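Local coordinates for protein spindle pole body component (Chaetomium thermophilum, PDB 6L82) that probably binds gamma-tubulin and microtubule minus ends as the GCP5 subunit, of which this chain is the N-terminal, all-helical piece, at residues A[53-65]-A[92-105]. Numbering follows the deposited sequence.
Sequences TNQFEVQDRLNGL and QNQFTPELLHLLLE
Val58 and Leu104 interlock where helices 55-65 and 96-105 cross at a clear slant, their N-to-C directions 46° apart and their axes 9.6 Å apart at closest approach. The packing is knobs-into-holes in both directions: Val58 enters the hole formed by Pro97, Leu100, His101 and Leu104, its CG1 lying 3.8 Å from Leu100 CB while CG2 faces Pro97 O and His101 CB; Leu104 in return fits among Val58, Arg61, Leu62 and Leu65, its CD2 3.6 Å from Leu62 CD2. Leu85 and Leu88 of helix 75-88 extend this apolar layer. Toward the N-terminal ends, Gln55 extends its chain across the Pro97 ring, CD 3.6 Å from Pro97 CG. Thr53 CG2 meets the His101 ring at its edge. At the far end Arg61, bent at chi3, lays the rim of one guanidinium face over Leu104 CB and forms a salt bridge of two hydrogen bonds to Glu105 OE1: NH1, at 2.9 Å, nearly along the C-O axis (156° at the hydrogen), NH2 less straight (140°), from above the carboxylate plane. Replacing Arg61 with an alanine is likely to leave Glu105 without this cationic mate and uncover one flank of Leu104. A leucine-rich seam thus joins the helices, flanked by a salt bridge that would probably offset an acidic side chain of the other protein's chain near Glu105 OE2.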
loop_
_atom_site.group_PDB
_atom_site.type_symbol
_atom_site.label_atom_id
_atom_site.label_comp_id
_atom_site.label_asym_id
_atom_site.label_seq_id
_atom_site.Cartn_x
_atom_site.Cartn_y
_atom_site.Cartn_z
ATOM N N THR A 53 5.475 10.080 -8.660
ATOM C CA THR A 53 5.798 10.542 -7.321
ATOM C C THR A 53 7.061 11.388 -7.345
ATOM O O THR A 53 8.034 11.071 -8.037
ATOM C CB THR A 53 5.983 9.392 -6.332
ATOM O OG1 THR A 53 7.368 9.043 -6.249
ATOM C CG2 THR A 53 5.162 8.194 -6.720
ATOM N N ASN A 54 7.032 12.459 -6.561
ATOM C CA ASN A 54 8.115 13.429 -6.456
ATOM C C ASN A 54 8.934 13.066 -5.219
ATOM O O ASN A 54 8.441 13.168 -4.091
ATOM C CB ASN A 54 7.506 14.833 -6.387
ATOM C CG ASN A 54 8.496 15.923 -6.030
ATOM O OD1 ASN A 54 9.679 15.692 -5.752
ATOM N ND2 ASN A 54 8.001 17.150 -6.054
ATOM N N GLN A 55 10.180 12.627 -5.436
ATOM C CA GLN A 55 10.985 12.093 -4.337
ATOM C C GLN A 55 11.348 13.172 -3.321
ATOM O O GLN A 55 11.497 12.879 -2.127
ATOM C CB GLN A 55 12.253 11.431 -4.878
ATOM C CG GLN A 55 12.963 10.572 -3.851
ATOM C CD GLN A 55 14.220 9.903 -4.394
ATOM O OE1 GLN A 55 14.649 10.170 -5.519
ATOM N NE2 GLN A 55 14.807 9.013 -3.595
ATOM N N PHE A 56 11.506 14.418 -3.765
ATOM C CA PHE A 56 11.742 15.485 -2.802
ATOM C C PHE A 56 10.553 15.634 -1.862
ATOM O O PHE A 56 10.728 15.775 -0.646
ATOM C CB PHE A 56 12.034 16.804 -3.506
ATOM C CG PHE A 56 12.069 17.970 -2.562
ATOM C CD1 PHE A 56 13.082 18.076 -1.613
ATOM C CD2 PHE A 56 11.075 18.941 -2.590
ATOM C CE1 PHE A 56 13.114 19.140 -0.727
ATOM C CE2 PHE A 56 11.101 20.006 -1.705
ATOM C CZ PHE A 56 12.123 20.103 -0.774
ATOM N N GLU A 57 9.332 15.556 -2.404
ATOM C CA GLU A 57 8.137 15.649 -1.569
ATOM C C GLU A 57 8.082 14.516 -0.549
ATOM O O GLU A 57 7.791 14.749 0.634
ATOM C CB GLU A 57 6.883 15.644 -2.449
ATOM C CG GLU A 57 5.552 15.786 -1.701
ATOM C CD GLU A 57 5.412 17.114 -0.949
ATOM O OE1 GLU A 57 4.437 17.255 -0.177
ATOM O OE2 GLU A 57 6.263 18.016 -1.123
ATOM N N VAL A 58 8.344 13.283 -0.992
ATOM C CA VAL A 58 8.357 12.138 -0.084
ATOM C C VAL A 58 9.298 12.397 1.084
ATOM O O VAL A 58 8.962 12.146 2.247
ATOM C CB VAL A 58 8.754 10.858 -0.842
ATOM C CG1 VAL A 58 9.151 9.767 0.142
ATOM C CG2 VAL A 58 7.622 10.381 -1.777
ATOM N N GLN A 59 10.502 12.896 0.796
ATOM C CA GLN A 59 11.462 13.090 1.883
ATOM C C GLN A 59 11.047 14.249 2.769
ATOM O O GLN A 59 11.238 14.197 3.991
ATOM C CB GLN A 59 12.877 13.317 1.336
ATOM C CG GLN A 59 13.446 12.138 0.526
ATOM C CD GLN A 59 13.790 10.910 1.374
ATOM O OE1 GLN A 59 14.158 11.028 2.549
ATOM N NE2 GLN A 59 13.678 9.717 0.771
ATOM N N ASP A 60 10.455 15.289 2.176
ATOM C CA ASP A 60 9.956 16.404 2.968
ATOM C C ASP A 60 8.819 15.960 3.880
ATOM O O ASP A 60 8.749 16.384 5.039
ATOM C CB ASP A 60 9.511 17.542 2.045
ATOM C CG ASP A 60 9.165 18.814 2.802
ATOM O OD1 ASP A 60 10.097 19.489 3.290
ATOM O OD2 ASP A 60 7.964 19.151 2.890
ATOM N N ARG A 61 7.937 15.081 3.401
ATOM C CA ARG A 61 6.865 14.620 4.278
ATOM C C ARG A 61 7.412 13.714 5.376
ATOM O O ARG A 61 6.912 13.722 6.505
ATOM C CB ARG A 61 5.783 13.897 3.479
ATOM C CG ARG A 61 4.921 14.798 2.592
ATOM C CD ARG A 61 4.054 13.971 1.594
ATOM N NE ARG A 61 2.932 13.270 2.229
ATOM C CZ ARG A 61 2.008 12.563 1.574
ATOM N NH1 ARG A 61 2.055 12.444 0.252
ATOM N NH2 ARG A 61 1.032 11.964 2.245
ATOM N N LEU A 62 8.438 12.920 5.068
ATOM C CA LEU A 62 9.060 12.123 6.115
ATOM C C LEU A 62 9.801 13.011 7.114
ATOM O O LEU A 62 9.827 12.717 8.317
ATOM C CB LEU A 62 9.998 11.091 5.493
ATOM C CG LEU A 62 9.321 10.055 4.588
ATOM C CD1 LEU A 62 10.371 9.263 3.836
ATOM C CD2 LEU A 62 8.441 9.122 5.390
ATOM N N ASN A 63 10.395 14.111 6.643
ATOM C CA ASN A 63 11.035 15.050 7.565
ATOM C C ASN A 63 10.008 15.695 8.490
ATOM O O ASN A 63 10.217 15.772 9.704
ATOM C CB ASN A 63 11.821 16.110 6.788
ATOM C CG ASN A 63 13.088 15.538 6.161
ATOM O OD1 ASN A 63 13.591 14.511 6.603
ATOM N ND2 ASN A 63 13.604 16.200 5.133
ATOM N N GLY A 64 8.875 16.134 7.941
ATOM C CA GLY A 64 7.848 16.746 8.770
ATOM C C GLY A 64 7.237 15.795 9.786
ATOM O O GLY A 64 6.833 16.221 10.873
ATOM N N LEU A 65 7.150 14.505 9.450
ATOM C CA LEU A 65 6.701 13.504 10.415
ATOM C C LEU A 65 7.669 13.403 11.589
ATOM O O LEU A 65 7.261 13.452 12.757
ATOM C CB LEU A 65 6.565 12.137 9.731
ATOM C CG LEU A 65 5.182 11.697 9.272
ATOM C CD1 LEU A 65 5.283 10.351 8.549
ATOM C CD2 LEU A 65 4.240 11.621 10.466
ATOM N N GLN A 92 18.313 1.231 -1.933
ATOM C CA GLN A 92 17.488 2.147 -2.714
ATOM C C GLN A 92 17.472 1.736 -4.183
ATOM O O GLN A 92 18.522 1.478 -4.772
ATOM C CB GLN A 92 18.001 3.588 -2.583
ATOM C CG GLN A 92 17.624 4.315 -1.293
ATOM C CD GLN A 92 16.559 5.385 -1.488
ATOM O OE1 GLN A 92 16.442 5.977 -2.562
ATOM N NE2 GLN A 92 15.780 5.643 -0.437
ATOM N N ASN A 93 16.280 1.684 -4.775
ATOM C CA ASN A 93 16.149 1.536 -6.221
ATOM C C ASN A 93 15.041 2.477 -6.701
ATOM O O ASN A 93 14.485 3.266 -5.929
ATOM C CB ASN A 93 15.905 0.068 -6.604
ATOM C CG ASN A 93 14.673 -0.526 -5.938
ATOM O OD1 ASN A 93 13.753 0.188 -5.548
ATOM N ND2 ASN A 93 14.649 -1.851 -5.820
ATOM N N GLN A 94 14.698 2.391 -7.986
ATOM C CA GLN A 94 13.704 3.310 -8.529
ATOM C C GLN A 94 12.340 3.142 -7.872
ATOM O O GLN A 94 11.526 4.071 -7.906
ATOM C CB GLN A 94 13.578 3.125 -10.045
ATOM C CG GLN A 94 13.052 1.759 -10.447
ATOM C CD GLN A 94 13.243 1.476 -11.923
ATOM O OE1 GLN A 94 13.011 2.340 -12.771
ATOM N NE2 GLN A 94 13.661 0.255 -12.238
ATOM N N PHE A 95 12.065 1.996 -7.268
ATOM C CA PHE A 95 10.747 1.812 -6.682
ATOM C C PHE A 95 10.660 2.264 -5.222
ATOM O O PHE A 95 9.549 2.375 -4.695
ATOM C CB PHE A 95 10.324 0.341 -6.820
ATOM C CG PHE A 95 10.340 -0.168 -8.247
ATOM C CD1 PHE A 95 9.455 0.339 -9.191
ATOM C CD2 PHE A 95 11.235 -1.158 -8.641
ATOM C CE1 PHE A 95 9.467 -0.127 -10.509
ATOM C CE2 PHE A 95 11.252 -1.635 -9.956
ATOM C CZ PHE A 95 10.368 -1.117 -10.889
ATOM N N THR A 96 11.784 2.559 -4.562
ATOM C CA THR A 96 11.722 2.971 -3.158
ATOM C C THR A 96 10.882 4.233 -2.925
ATOM O O THR A 96 9.990 4.198 -2.064
ATOM C CB THR A 96 13.134 3.165 -2.581
ATOM O OG1 THR A 96 13.995 2.095 -2.993
ATOM C CG2 THR A 96 13.073 3.198 -1.048
ATOM N N PRO A 97 11.097 5.353 -3.635
ATOM C CA PRO A 97 10.246 6.534 -3.367
ATOM C C PRO A 97 8.766 6.256 -3.527
ATOM O O PRO A 97 7.945 6.792 -2.762
ATOM C CB PRO A 97 10.725 7.564 -4.404
ATOM C CG PRO A 97 12.067 7.103 -4.837
ATOM C CD PRO A 97 12.061 5.610 -4.721
ATOM N N GLU A 98 8.399 5.435 -4.517
ATOM C CA GLU A 98 6.987 5.124 -4.729
ATOM C C GLU A 98 6.421 4.360 -3.549
ATOM O O GLU A 98 5.286 4.604 -3.125
ATOM C CB GLU A 98 6.799 4.304 -6.007
ATOM C CG GLU A 98 7.337 4.923 -7.283
ATOM C CD GLU A 98 6.851 4.176 -8.529
ATOM O OE1 GLU A 98 5.719 3.647 -8.523
ATOM O OE2 GLU A 98 7.609 4.102 -9.511
ATOM N N LEU A 99 7.192 3.415 -3.013
ATOM C CA LEU A 99 6.696 2.616 -1.900
ATOM C C LEU A 99 6.515 3.469 -0.660
ATOM O O LEU A 99 5.543 3.295 0.088
ATOM C CB LEU A 99 7.651 1.456 -1.624
ATOM C CG LEU A 99 7.654 0.434 -2.764
ATOM C CD1 LEU A 99 8.861 -0.511 -2.703
ATOM C CD2 LEU A 99 6.334 -0.339 -2.728
ATOM N N LEU A 100 7.447 4.395 -0.419
ATOM C CA LEU A 100 7.285 5.282 0.722
ATOM C C LEU A 100 6.107 6.212 0.494
ATOM O O LEU A 100 5.344 6.499 1.425
ATOM C CB LEU A 100 8.569 6.071 0.990
ATOM C CG LEU A 100 9.886 5.351 1.249
ATOM C CD1 LEU A 100 11.120 6.256 1.053
ATOM C CD2 LEU A 100 9.861 4.763 2.660
ATOM N N HIS A 101 5.930 6.672 -0.749
ATOM C CA HIS A 101 4.756 7.471 -1.086
ATOM C C HIS A 101 3.478 6.735 -0.723
ATOM O O HIS A 101 2.559 7.321 -0.135
ATOM C CB HIS A 101 4.754 7.808 -2.574
ATOM C CG HIS A 101 3.683 8.776 -2.963
ATOM N ND1 HIS A 101 3.461 9.157 -4.269
ATOM C CD2 HIS A 101 2.765 9.438 -2.218
ATOM C CE1 HIS A 101 2.469 10.029 -4.310
ATOM N NE2 HIS A 101 2.033 10.221 -3.078
ATOM N N LEU A 102 3.410 5.449 -1.065
ATOM C CA LEU A 102 2.262 4.621 -0.706
ATOM C C LEU A 102 2.060 4.592 0.802
ATOM O O LEU A 102 0.928 4.734 1.282
ATOM C CB LEU A 102 2.456 3.194 -1.247
ATOM C CG LEU A 102 1.434 2.163 -0.761
ATOM C CD1 LEU A 102 0.048 2.463 -1.337
ATOM C CD2 LEU A 102 1.862 0.732 -1.100
ATOM N N LEU A 103 3.149 4.422 1.569
ATOM C CA LEU A 103 3.017 4.408 3.028
ATOM C C LEU A 103 2.605 5.778 3.557
ATOM O O LEU A 103 1.756 5.869 4.453
ATOM C CB LEU A 103 4.313 3.942 3.704
ATOM C CG LEU A 103 4.867 2.585 3.241
ATOM C CD1 LEU A 103 6.135 2.217 3.996
ATOM C CD2 LEU A 103 3.806 1.475 3.357
ATOM N N LEU A 104 3.182 6.854 3.011
ATOM C CA LEU A 104 2.733 8.194 3.389
ATOM C C LEU A 104 1.233 8.360 3.156
ATOM O O LEU A 104 0.535 8.961 3.982
ATOM C CB LEU A 104 3.518 9.260 2.625
ATOM C CG LEU A 104 5.000 9.340 2.964
ATOM C CD1 LEU A 104 5.751 10.222 1.995
ATOM C CD2 LEU A 104 5.129 9.896 4.365
ATOM N N GLU A 105 0.714 7.800 2.052
ATOM C CA GLU A 105 -0.712 7.934 1.759
ATOM C C GLU A 105 -1.575 7.109 2.705
ATOM O O GLU A 105 -2.736 7.457 2.924
ATOM C CB GLU A 105 -1.000 7.530 0.317
ATOM C CG GLU A 105 -0.490 8.527 -0.712
ATOM C CD GLU A 105 -1.074 9.911 -0.519
ATOM O OE1 GLU A 105 -0.289 10.872 -0.408
ATOM O OE2 GLU A 105 -2.318 10.036 -0.482
#